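Side-chain contacts in beta-glucosidase (Saccharopolyspora erythraea D, PDB 5M6G), which probably hydrolyses terminal, non-reducing beta-D-glucosyl residues with release of beta-D-glucose, as a member of glycosyl hydrolase family 3: residues I174-A179 with I336-M341; E467-A472 with D571-D576; D52-R57 with T118-P123. All blocks are in the same frame, centred on the assembly; numbering follows the deposited sequence.

Interaction 1 (I174-A179 with I336-M341); sequences IDWSFA and IDMFMM. With MG (magnesium ion), chain F; SOR (sorbitol), chain L.
Phe-178 and Met-340 meet inside the TIM-barrel-type N-terminal domain of this family 3 enzyme, where barrel strands 176-177 and 339-341 send side chains across the interior beside the sorbitol, Phe-178 CA and Met-340 CA being 11.5 Å apart. Met-340 CE sits over one face of the Phe-178 ring, 4.0 Å from its centroid and 21° off the normal, a CH-pi contact. The Met-340 side chain runs extended to SD and bends at the last torsion (chi3 -61°). Met-340 SD lies 3.7 Å from sorbitol O3, while Phe-178 CB approaches sorbitol O2, so the pair lines the pocket with apolar surface. One layer down, Met-338 SD lies in the Trp-176 plane at the six-membered-ring edge, 3.7 Å from CZ3, a Met-aromatic contact. Phe-178 CE1 rests 3.7 Å above the Trp-176 face, toward its rim, so the two rings pack on each other. Further out, Trp-176 NE1 is hydrogen-bonded to Thr-229 OG1, which holds the polar edge of the indole, and Gln-69 of strand 68-71 touches all four side chains. At the far end of segment 174-179, Asp-175 OD1 binds a magnesium ion at 2.1 Å, and a water on that ion donates to Ile-174 O at 2.7 Å.

Interaction 2 (E467-A472 with D571-D576); sequences EGIRAA and DVLFGD
Phe-574 pushes its ring against Ala-472 and Ile-469 where two helices of the C-terminal alpha/beta sandwich domain, 465-472 and 567-573, pack near the six-stranded mixed sheet. Phe-574 is the first residue to leave helical geometry after helix 567-573. Its CB points at the opposing helix, and CG stands trans to the carbonyl carbon (chi1 -72°). From CG onward the ring lies against Ala-472: CB of that alanine is 3.9 Å from CG, 3.6 Å from CD1 and 3.9 Å from CE1. This methyl stands over one face, 26° off the ring normal and shifted toward the CD1 side, a CH-pi contact. Farther out the partner changes. CE1 lies 4.1 Å from Ile-469 CG2, and CZ, the tip, is equally far from that same methyl, which sits near the ring plane at its edge. The ring is therefore met from two directions by residues one helical turn apart, Ile-469 and Ala-472, and the Ile-469 and Phe-574 side chains cross at about a right angle. Leu-431 of strand 431-434, Leu-424 and Ala-473 also touch the Phe-574 side chain, placing it among buried apolar groups. Just after Phe-574 the backbone turns through Gly-575, which has positive phi and whose N bonds to Val-572 O. Charges flank this apolar core: Asp-571 forms salt bridges with Arg-406 and Arg-410, and Asp-576 with Lys-426. Alongside the ring contact, Ile-469 touches Val-433 and Leu-573 touches Leu-557; between these two side chains Ile-469 CD1 comes 4.2 Å from Leu-573 CD1.

Interaction 3 (D52-R57 with T118-P123); sequences DDLMAR and TPLGIP
A partly buried apolar seam joins Leu-54 of helix 47-57 to Leu-120 and Ile-122 of the loop ahead of strand 125-128. Leu-54 holds CG trans to its backbone N (chi1 179°), which carries both methyls across to the loop. Leu-54 CD2 reaches Ile-122 CD1 at 3.9 Å, and Leu-54 CD1 reaches Ile-122 CG1 at 4.0 Å, so both branches of the leucine rest on the CG1-CD1 end of the isoleucine. Leu-54 CD1 also meets Leu-120 CD1 at 4.2 Å. The loop links helix 101-116 to strand 125-128 of the parallel sheet in the TIM-barrel-type domain; an ST motif shapes it, with Gly-121 N donating to Thr-118 OG1 at 3.0 Å. Replacing Leu-54 with an alanine would remove both methyls and is likely to open a gap between the helix and the loop, leaving Ile-122 CD1 and Leu-120 CD1 without their leucine partner. At the solvent side, Arg-57 CB packs on Leu-120 CD2 at 4.2 Å while the guanidinium turns away to hold Asp-53 side-on. Arg-57 NE bridges Asp-53 OD2 at 2.8 Å, meeting it from above the carboxylate plane, and Arg-57 NH2 donates to the syn lone pair of Asp-53 OD1 at 3.2 Å.

Interaction 1 is the one at the sorbitol pocket: Phe-178 and Met-340 border the ligand. Interaction 3 lies on the same side of the chain's centre, its centre 20 Å from that of interaction 1 and its nearest atoms about 7 Å away. Its loop 118-123 leads into strand 125-128, which pairs with strand 176-177 and is followed by Asp-129, which binds sorbitol; the Ile-122 and Asp-175 side chains are about 11 Å apart. Interaction 2 belongs to the C-terminal domain, its centre 40 Å from that of interaction 1 and 56 Å from that of interaction 3. That domain contributes Trp-448 and Glu-505 to the pocket, through parts other than interaction 2.

Interaction 1 (I174-A179 with I336-M341)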
loop_
_atom_site.group_PDB
_atom_site.type_symbol
_atom_site.label_atom_id
_atom_site.label_comp_id
_atom_site.label_asym_id
_atom_site.label_seq_id
_atom_site.Cartn_x
_atom_site.Cartn_y
_atom_site.Cartn_z
ATOM N N ILE A 174 -11.506 11.340 -5.468
ATOM C CA ILE A 174 -10.316 11.424 -4.631
ATOM C C ILE A 174 -9.086 11.646 -5.499
ATOM O O ILE A 174 -8.945 11.058 -6.579
ATOM C CB ILE A 174 -10.217 10.151 -3.770
ATOM C CG1 ILE A 174 -11.404 10.105 -2.797
ATOM C CG2 ILE A 174 -8.870 10.083 -3.042
ATOM C CD1 ILE A 174 -11.514 8.813 -1.974
ATOM N N ASP A 175 -8.201 12.530 -5.040
ATOM C CA ASP A 175 -7.153 13.102 -5.866
ATOM C C ASP A 175 -5.788 12.503 -5.625
ATOM O O ASP A 175 -4.858 12.831 -6.362
ATOM C CB ASP A 175 -7.061 14.608 -5.598
ATOM C CG ASP A 175 -8.407 15.260 -5.652
ATOM O OD1 ASP A 175 -8.958 15.304 -6.769
ATOM O OD2 ASP A 175 -8.922 15.665 -4.590
ATOM N N TRP A 176 -5.648 11.648 -4.621
ATOM C CA TRP A 176 -4.351 11.451 -3.983
ATOM C C TRP A 176 -4.383 10.123 -3.253
ATOM O O TRP A 176 -5.227 9.930 -2.371
ATOM C CB TRP A 176 -4.093 12.627 -3.023
ATOM C CG TRP A 176 -2.822 12.628 -2.220
ATOM C CD1 TRP A 176 -1.736 11.792 -2.338
ATOM C CD2 TRP A 176 -2.520 13.532 -1.146
ATOM N NE1 TRP A 176 -0.771 12.141 -1.402
ATOM C CE2 TRP A 176 -1.236 13.197 -0.655
ATOM C CE3 TRP A 176 -3.216 14.599 -0.552
ATOM C CZ2 TRP A 176 -0.632 13.896 0.395
ATOM C CZ3 TRP A 176 -2.616 15.294 0.492
ATOM C CH2 TRP A 176 -1.334 14.940 0.953
ATOM N N SER A 177 -3.507 9.198 -3.642
ATOM C CA SER A 177 -3.367 7.927 -2.948
ATOM C C SER A 177 -2.065 7.907 -2.166
ATOM O O SER A 177 -1.038 8.398 -2.642
ATOM C CB SER A 177 -3.387 6.738 -3.911
ATOM O OG SER A 177 -3.204 5.526 -3.193
ATOM N N PHE A 178 -2.114 7.328 -0.966
ATOM C CA PHE A 178 -0.920 7.137 -0.141
ATOM C C PHE A 178 -0.233 5.848 -0.596
ATOM O O PHE A 178 -0.211 4.831 0.095
ATOM C CB PHE A 178 -1.298 7.112 1.334
ATOM C CG PHE A 178 -2.114 8.323 1.777
ATOM C CD1 PHE A 178 -1.736 9.607 1.414
ATOM C CD2 PHE A 178 -3.259 8.164 2.550
ATOM C CE1 PHE A 178 -2.487 10.717 1.823
ATOM C CE2 PHE A 178 -4.010 9.257 2.962
ATOM C CZ PHE A 178 -3.628 10.541 2.594
ATOM N N ALA A 179 0.318 5.913 -1.805
ATOM C CA ALA A 179 0.919 4.769 -2.483
ATOM C C ALA A 179 1.853 5.295 -3.568
ATOM O O ALA A 179 1.564 6.328 -4.184
ATOM C CB ALA A 179 -0.172 3.856 -3.096
ATOM N N ILE A 336 8.185 19.328 7.194
ATOM C CA ILE A 336 6.938 18.716 6.737
ATOM C C ILE A 336 5.934 19.802 6.355
ATOM O O ILE A 336 5.811 20.830 7.032
ATOM C CB ILE A 336 6.386 17.771 7.820
ATOM C CG1 ILE A 336 7.359 16.609 8.035
ATOM C CG2 ILE A 336 4.991 17.224 7.442
ATOM C CD1 ILE A 336 6.915 15.613 9.085
ATOM N N ASP A 337 5.205 19.580 5.264
ATOM C CA ASP A 337 4.307 20.590 4.704
ATOM C C ASP A 337 2.860 20.437 5.144
ATOM O O ASP A 337 2.172 21.444 5.349
ATOM C CB ASP A 337 4.357 20.550 3.177
ATOM C CG ASP A 337 5.755 20.722 2.643
ATOM O OD1 ASP A 337 6.439 21.688 3.053
ATOM O OD2 ASP A 337 6.182 19.875 1.830
ATOM N N MET A 338 2.365 19.205 5.248
ATOM C CA MET A 338 0.966 18.952 5.560
ATOM C C MET A 338 0.896 17.912 6.666
ATOM O O MET A 338 1.679 16.958 6.685
ATOM C CB MET A 338 0.198 18.468 4.326
ATOM C CG MET A 338 -1.257 18.112 4.606
ATOM S SD MET A 338 -2.196 17.826 3.099
ATOM C CE MET A 338 -2.546 19.516 2.593
ATOM N N PHE A 339 -0.043 18.089 7.587
ATOM C CA PHE A 339 -0.081 17.275 8.792
ATOM C C PHE A 339 -1.370 16.478 8.847
ATOM O O PHE A 339 -2.470 17.045 8.881
ATOM C CB PHE A 339 0.135 18.155 10.019
ATOM C CG PHE A 339 1.516 18.715 10.049
ATOM C CD1 PHE A 339 1.835 19.830 9.288
ATOM C CD2 PHE A 339 2.526 18.050 10.724
ATOM C CE1 PHE A 339 3.133 20.306 9.259
ATOM C CE2 PHE A 339 3.810 18.521 10.706
ATOM C CZ PHE A 339 4.119 19.642 9.975
ATOM N N MET A 340 -1.215 15.159 8.818
ATOM C CA MET A 340 -2.327 14.221 8.774
ATOM C C MET A 340 -2.759 13.927 10.202
ATOM O O MET A 340 -1.953 13.447 11.007
ATOM C CB MET A 340 -1.899 12.939 8.060
ATOM C CG MET A 340 -3.008 11.908 7.887
ATOM S SD MET A 340 -2.315 10.334 7.320
ATOM C CE MET A 340 -1.600 10.815 5.759
ATOM N N MET A 341 -4.017 14.222 10.525
ATOM C CA MET A 341 -4.476 14.106 11.902
ATOM C C MET A 341 -5.878 13.510 11.946
ATOM O O MET A 341 -6.695 13.728 11.044
ATOM C CB MET A 341 -4.438 15.470 12.608
ATOM C CG MET A 341 -5.351 16.528 11.986
ATOM S SD MET A 341 -4.923 18.163 12.660
ATOM C CE MET A 341 -3.348 18.478 11.841
HETATM MG MG MG F . -10.287 14.291 -8.130
HETATM C C1 SOR L . 0.459 4.721 6.065
HETATM C C2 SOR L . -1.004 5.024 5.794
HETATM C C3 SOR L . -1.670 5.450 7.099
HETATM C C4 SOR L . -3.191 5.423 6.975
HETATM C C5 SOR L . -3.900 5.286 8.325
HETATM C C6 SOR L . -5.354 4.909 8.062
HETATM O O1 SOR L . 0.972 3.844 5.092
HETATM O O2 SOR L . -1.108 6.058 4.830
HETATM O O3 SOR L . -1.241 6.751 7.409
HETATM O O4 SOR L . -3.638 6.595 6.323
HETATM O O5 SOR L . -3.280 4.314 9.158
HETATM O O6 SOR L . -5.949 4.385 9.231
HETATM O O HOH W 1 -9.127 12.631 -8.817
HETATM O O HOH W 2 -11.289 16.222 -7.925
HETATM O O HOH W 3 -9.465 15.375 -9.620
HETATM O O HOH W 4 -11.684 13.852 -9.544
#

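Interaction 2 (E467-A472 with D571-D576)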
loop_
_atom_site.group_PDB
_atom_site.type_symbol
_atom_site.label_atom_id
_atom_site.label_comp_id
_atom_site.label_asym_id
_atom_site.label_seq_id
_atom_site.Cartn_x
_atom_site.Cartn_y
_atom_site.Cartn_z
ATOM N N GLU A 467 -12.667 -21.375 -5.999
ATOM C CA GLU A 467 -13.540 -21.184 -7.149
ATOM C C GLU A 467 -12.746 -21.214 -8.447
ATOM O O GLU A 467 -13.206 -21.773 -9.453
ATOM C CB GLU A 467 -14.315 -19.877 -6.998
ATOM C CG GLU A 467 -15.336 -19.929 -5.867
ATOM C CD GLU A 467 -15.947 -18.574 -5.573
ATOM O OE1 GLU A 467 -15.327 -17.550 -5.938
ATOM O OE2 GLU A 467 -17.052 -18.540 -4.989
ATOM N N GLY A 468 -11.542 -20.643 -8.435
ATOM C CA GLY A 468 -10.672 -20.759 -9.592
ATOM C C GLY A 468 -10.264 -22.194 -9.875
ATOM O O GLY A 468 -10.176 -22.603 -11.033
ATOM N N ILE A 469 -10.011 -22.978 -8.824
ATOM C CA ILE A 469 -9.664 -24.389 -9.023
ATOM C C ILE A 469 -10.840 -25.144 -9.634
ATOM O O ILE A 469 -10.674 -25.928 -10.579
ATOM C CB ILE A 469 -9.211 -25.031 -7.700
ATOM C CG1 ILE A 469 -7.879 -24.425 -7.246
ATOM C CG2 ILE A 469 -9.065 -26.555 -7.848
ATOM C CD1 ILE A 469 -7.524 -24.731 -5.800
ATOM N N ARG A 470 -12.046 -24.919 -9.106
ATOM C CA ARG A 470 -13.219 -25.588 -9.666
ATOM C C ARG A 470 -13.379 -25.272 -11.147
ATOM O O ARG A 470 -13.688 -26.163 -11.950
ATOM C CB ARG A 470 -14.479 -25.188 -8.893
ATOM C CG ARG A 470 -14.551 -25.695 -7.441
ATOM C CD ARG A 470 -15.887 -25.291 -6.799
ATOM N NE ARG A 470 -16.125 -25.893 -5.485
ATOM C CZ ARG A 470 -16.452 -25.209 -4.393
ATOM N NH1 ARG A 470 -16.592 -23.879 -4.436
ATOM N NH2 ARG A 470 -16.644 -25.851 -3.248
ATOM N N ALA A 471 -13.153 -24.009 -11.532
ATOM C CA ALA A 471 -13.370 -23.602 -12.918
ATOM C C ALA A 471 -12.252 -24.098 -13.827
ATOM O O ALA A 471 -12.500 -24.447 -14.988
ATOM C CB ALA A 471 -13.501 -22.080 -13.007
ATOM N N ALA A 472 -11.010 -24.119 -13.330
ATOM C CA ALA A 472 -9.906 -24.651 -14.126
ATOM C C ALA A 472 -10.113 -26.133 -14.404
ATOM O O ALA A 472 -10.012 -26.584 -15.551
ATOM C CB ALA A 472 -8.573 -24.416 -13.409
ATOM N N ASP A 571 -4.629 -20.629 -12.527
ATOM C CA ASP A 571 -3.939 -20.515 -13.809
ATOM C C ASP A 571 -2.549 -21.136 -13.745
ATOM O O ASP A 571 -2.120 -21.826 -14.680
ATOM C CB ASP A 571 -3.839 -19.051 -14.227
ATOM C CG ASP A 571 -5.180 -18.465 -14.629
ATOM O OD1 ASP A 571 -6.133 -19.239 -14.854
ATOM O OD2 ASP A 571 -5.274 -17.222 -14.714
ATOM N N VAL A 572 -1.837 -20.914 -12.640
ATOM C CA VAL A 572 -0.493 -21.466 -12.494
ATOM C C VAL A 572 -0.553 -22.942 -12.114
ATOM O O VAL A 572 0.160 -23.772 -12.690
ATOM C CB VAL A 572 0.296 -20.638 -11.463
ATOM C CG1 VAL A 572 1.656 -21.254 -11.194
ATOM C CG2 VAL A 572 0.440 -19.199 -11.955
ATOM N N LEU A 573 -1.413 -23.287 -11.146
ATOM C CA LEU A 573 -1.543 -24.671 -10.692
ATOM C C LEU A 573 -1.830 -25.632 -11.842
ATOM O O LEU A 573 -1.360 -26.778 -11.833
ATOM C CB LEU A 573 -2.647 -24.775 -9.632
ATOM C CG LEU A 573 -2.361 -24.246 -8.214
ATOM C CD1 LEU A 573 -3.626 -24.269 -7.382
ATOM C CD2 LEU A 573 -1.242 -25.050 -7.525
ATOM N N PHE A 574 -2.598 -25.190 -12.838
ATOM C CA PHE A 574 -3.021 -26.053 -13.939
ATOM C C PHE A 574 -2.243 -25.796 -15.223
ATOM O O PHE A 574 -2.624 -26.308 -16.281
ATOM C CB PHE A 574 -4.527 -25.901 -14.177
ATOM C CG PHE A 574 -5.350 -26.541 -13.100
ATOM C CD1 PHE A 574 -5.648 -25.854 -11.940
ATOM C CD2 PHE A 574 -5.760 -27.860 -13.216
ATOM C CE1 PHE A 574 -6.374 -26.450 -10.927
ATOM C CE2 PHE A 574 -6.487 -28.464 -12.213
ATOM C CZ PHE A 574 -6.794 -27.760 -11.062
ATOM N N GLY A 575 -1.171 -25.011 -15.155
ATOM C CA GLY A 575 -0.272 -24.834 -16.275
ATOM C C GLY A 575 -0.738 -23.894 -17.360
ATOM O O GLY A 575 -0.104 -23.850 -18.420
ATOM N N ASP A 576 -1.830 -23.151 -17.147
ATOM C CA ASP A 576 -2.183 -22.085 -18.084
ATOM C C ASP A 576 -1.149 -20.962 -18.072
ATOM O O ASP A 576 -0.894 -20.342 -19.112
ATOM C CB ASP A 576 -3.584 -21.546 -17.775
ATOM C CG ASP A 576 -4.670 -22.554 -18.098
ATOM O OD1 ASP A 576 -4.472 -23.334 -19.051
ATOM O OD2 ASP A 576 -5.710 -22.578 -17.402
#

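Interaction 3 (D52-R57 with T118-P123)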
loop_
_atom_site.group_PDB
_atom_site.type_symbol
_atom_site.label_atom_id
_atom_site.label_comp_id
_atom_site.label_asym_id
_atom_site.label_seq_id
_atom_site.Cartn_x
_atom_site.Cartn_y
_atom_site.Cartn_z
ATOM N N ASP A 52 1.612 32.288 -6.756
ATOM C CA ASP A 52 2.024 33.581 -6.200
ATOM C C ASP A 52 0.826 34.487 -5.934
ATOM O O ASP A 52 0.736 35.126 -4.876
ATOM C CB ASP A 52 3.002 34.273 -7.149
ATOM C CG ASP A 52 4.385 33.646 -7.132
ATOM O OD1 ASP A 52 4.675 32.856 -6.208
ATOM O OD2 ASP A 52 5.188 33.956 -8.042
ATOM N N ASP A 53 -0.107 34.563 -6.885
ATOM C CA ASP A 53 -1.236 35.475 -6.731
ATOM C C ASP A 53 -2.145 35.044 -5.588
ATOM O O ASP A 53 -2.578 35.873 -4.780
ATOM C CB ASP A 53 -2.028 35.557 -8.031
ATOM C CG ASP A 53 -3.181 36.505 -7.925
ATOM O OD1 ASP A 53 -2.920 37.723 -7.919
ATOM O OD2 ASP A 53 -4.332 36.037 -7.815
ATOM N N LEU A 54 -2.459 33.744 -5.516
ATOM C CA LEU A 54 -3.291 33.236 -4.431
ATOM C C LEU A 54 -2.643 33.491 -3.075
ATOM O O LEU A 54 -3.281 34.025 -2.164
ATOM C CB LEU A 54 -3.552 31.738 -4.632
ATOM C CG LEU A 54 -4.399 31.012 -3.585
ATOM C CD1 LEU A 54 -5.748 31.704 -3.376
ATOM C CD2 LEU A 54 -4.589 29.537 -3.984
ATOM N N MET A 55 -1.369 33.112 -2.916
ATOM C CA MET A 55 -0.723 33.322 -1.628
ATOM C C MET A 55 -0.658 34.798 -1.262
ATOM O O MET A 55 -0.762 35.144 -0.080
ATOM C CB MET A 55 0.669 32.702 -1.626
ATOM C CG MET A 55 0.600 31.181 -1.597
ATOM S SD MET A 55 2.193 30.362 -1.585
ATOM C CE MET A 55 2.885 30.990 -0.048
ATOM N N ALA A 56 -0.506 35.682 -2.249
ATOM C CA ALA A 56 -0.502 37.112 -1.941
ATOM C C ALA A 56 -1.806 37.540 -1.283
ATOM O O ALA A 56 -1.819 38.489 -0.490
ATOM C CB ALA A 56 -0.258 37.929 -3.210
ATOM N N ARG A 57 -2.903 36.837 -1.579
ATOM C CA ARG A 57 -4.222 37.161 -1.043
ATOM C C ARG A 57 -4.556 36.427 0.253
ATOM O O ARG A 57 -5.579 36.739 0.876
ATOM C CB ARG A 57 -5.298 36.849 -2.092
ATOM C CG ARG A 57 -5.070 37.565 -3.411
ATOM C CD ARG A 57 -5.934 37.008 -4.519
ATOM N NE ARG A 57 -5.575 37.595 -5.803
ATOM C CZ ARG A 57 -6.049 38.754 -6.249
ATOM N NH1 ARG A 57 -6.909 39.444 -5.512
ATOM N NH2 ARG A 57 -5.666 39.218 -7.431
ATOM N N THR A 118 -15.783 29.014 0.246
ATOM C CA THR A 118 -15.029 29.898 1.119
ATOM C C THR A 118 -14.670 31.173 0.362
ATOM O O THR A 118 -14.801 31.232 -0.863
ATOM C CB THR A 118 -13.767 29.194 1.608
ATOM O OG1 THR A 118 -12.904 28.952 0.492
ATOM C CG2 THR A 118 -14.117 27.885 2.282
ATOM N N PRO A 119 -14.182 32.211 1.062
ATOM C CA PRO A 119 -13.884 33.470 0.353
ATOM C C PRO A 119 -12.896 33.315 -0.795
ATOM O O PRO A 119 -13.092 33.927 -1.850
ATOM C CB PRO A 119 -13.339 34.372 1.473
ATOM C CG PRO A 119 -14.083 33.902 2.692
ATOM C CD PRO A 119 -14.128 32.388 2.529
ATOM N N LEU A 120 -11.834 32.513 -0.631
ATOM C CA LEU A 120 -10.905 32.285 -1.732
ATOM C C LEU A 120 -11.307 31.111 -2.608
ATOM O O LEU A 120 -10.853 31.030 -3.754
ATOM C CB LEU A 120 -9.480 32.050 -1.202
ATOM C CG LEU A 120 -8.883 33.266 -0.484
ATOM C CD1 LEU A 120 -7.562 32.893 0.176
ATOM C CD2 LEU A 120 -8.679 34.390 -1.468
ATOM N N GLY A 121 -12.148 30.212 -2.105
ATOM C CA GLY A 121 -12.589 29.088 -2.910
ATOM C C GLY A 121 -11.486 28.115 -3.270
ATOM O O GLY A 121 -11.524 27.522 -4.356
ATOM N N ILE A 122 -10.493 27.950 -2.399
ATOM C CA ILE A 122 -9.413 26.992 -2.633
ATOM C C ILE A 122 -9.980 25.580 -2.564
ATOM O O ILE A 122 -10.484 25.170 -1.510
ATOM C CB ILE A 122 -8.277 27.148 -1.617
ATOM C CG1 ILE A 122 -7.625 28.530 -1.750
ATOM C CG2 ILE A 122 -7.252 26.025 -1.807
ATOM C CD1 ILE A 122 -6.531 28.770 -0.717
ATOM N N PRO A 123 -9.903 24.800 -3.636
ATOM C CA PRO A 123 -10.508 23.469 -3.598
ATOM C C PRO A 123 -9.749 22.557 -2.651
ATOM O O PRO A 123 -8.545 22.717 -2.405
ATOM C CB PRO A 123 -10.417 22.989 -5.053
ATOM C CG PRO A 123 -9.281 23.756 -5.628
ATOM C CD PRO A 123 -9.219 25.071 -4.910
#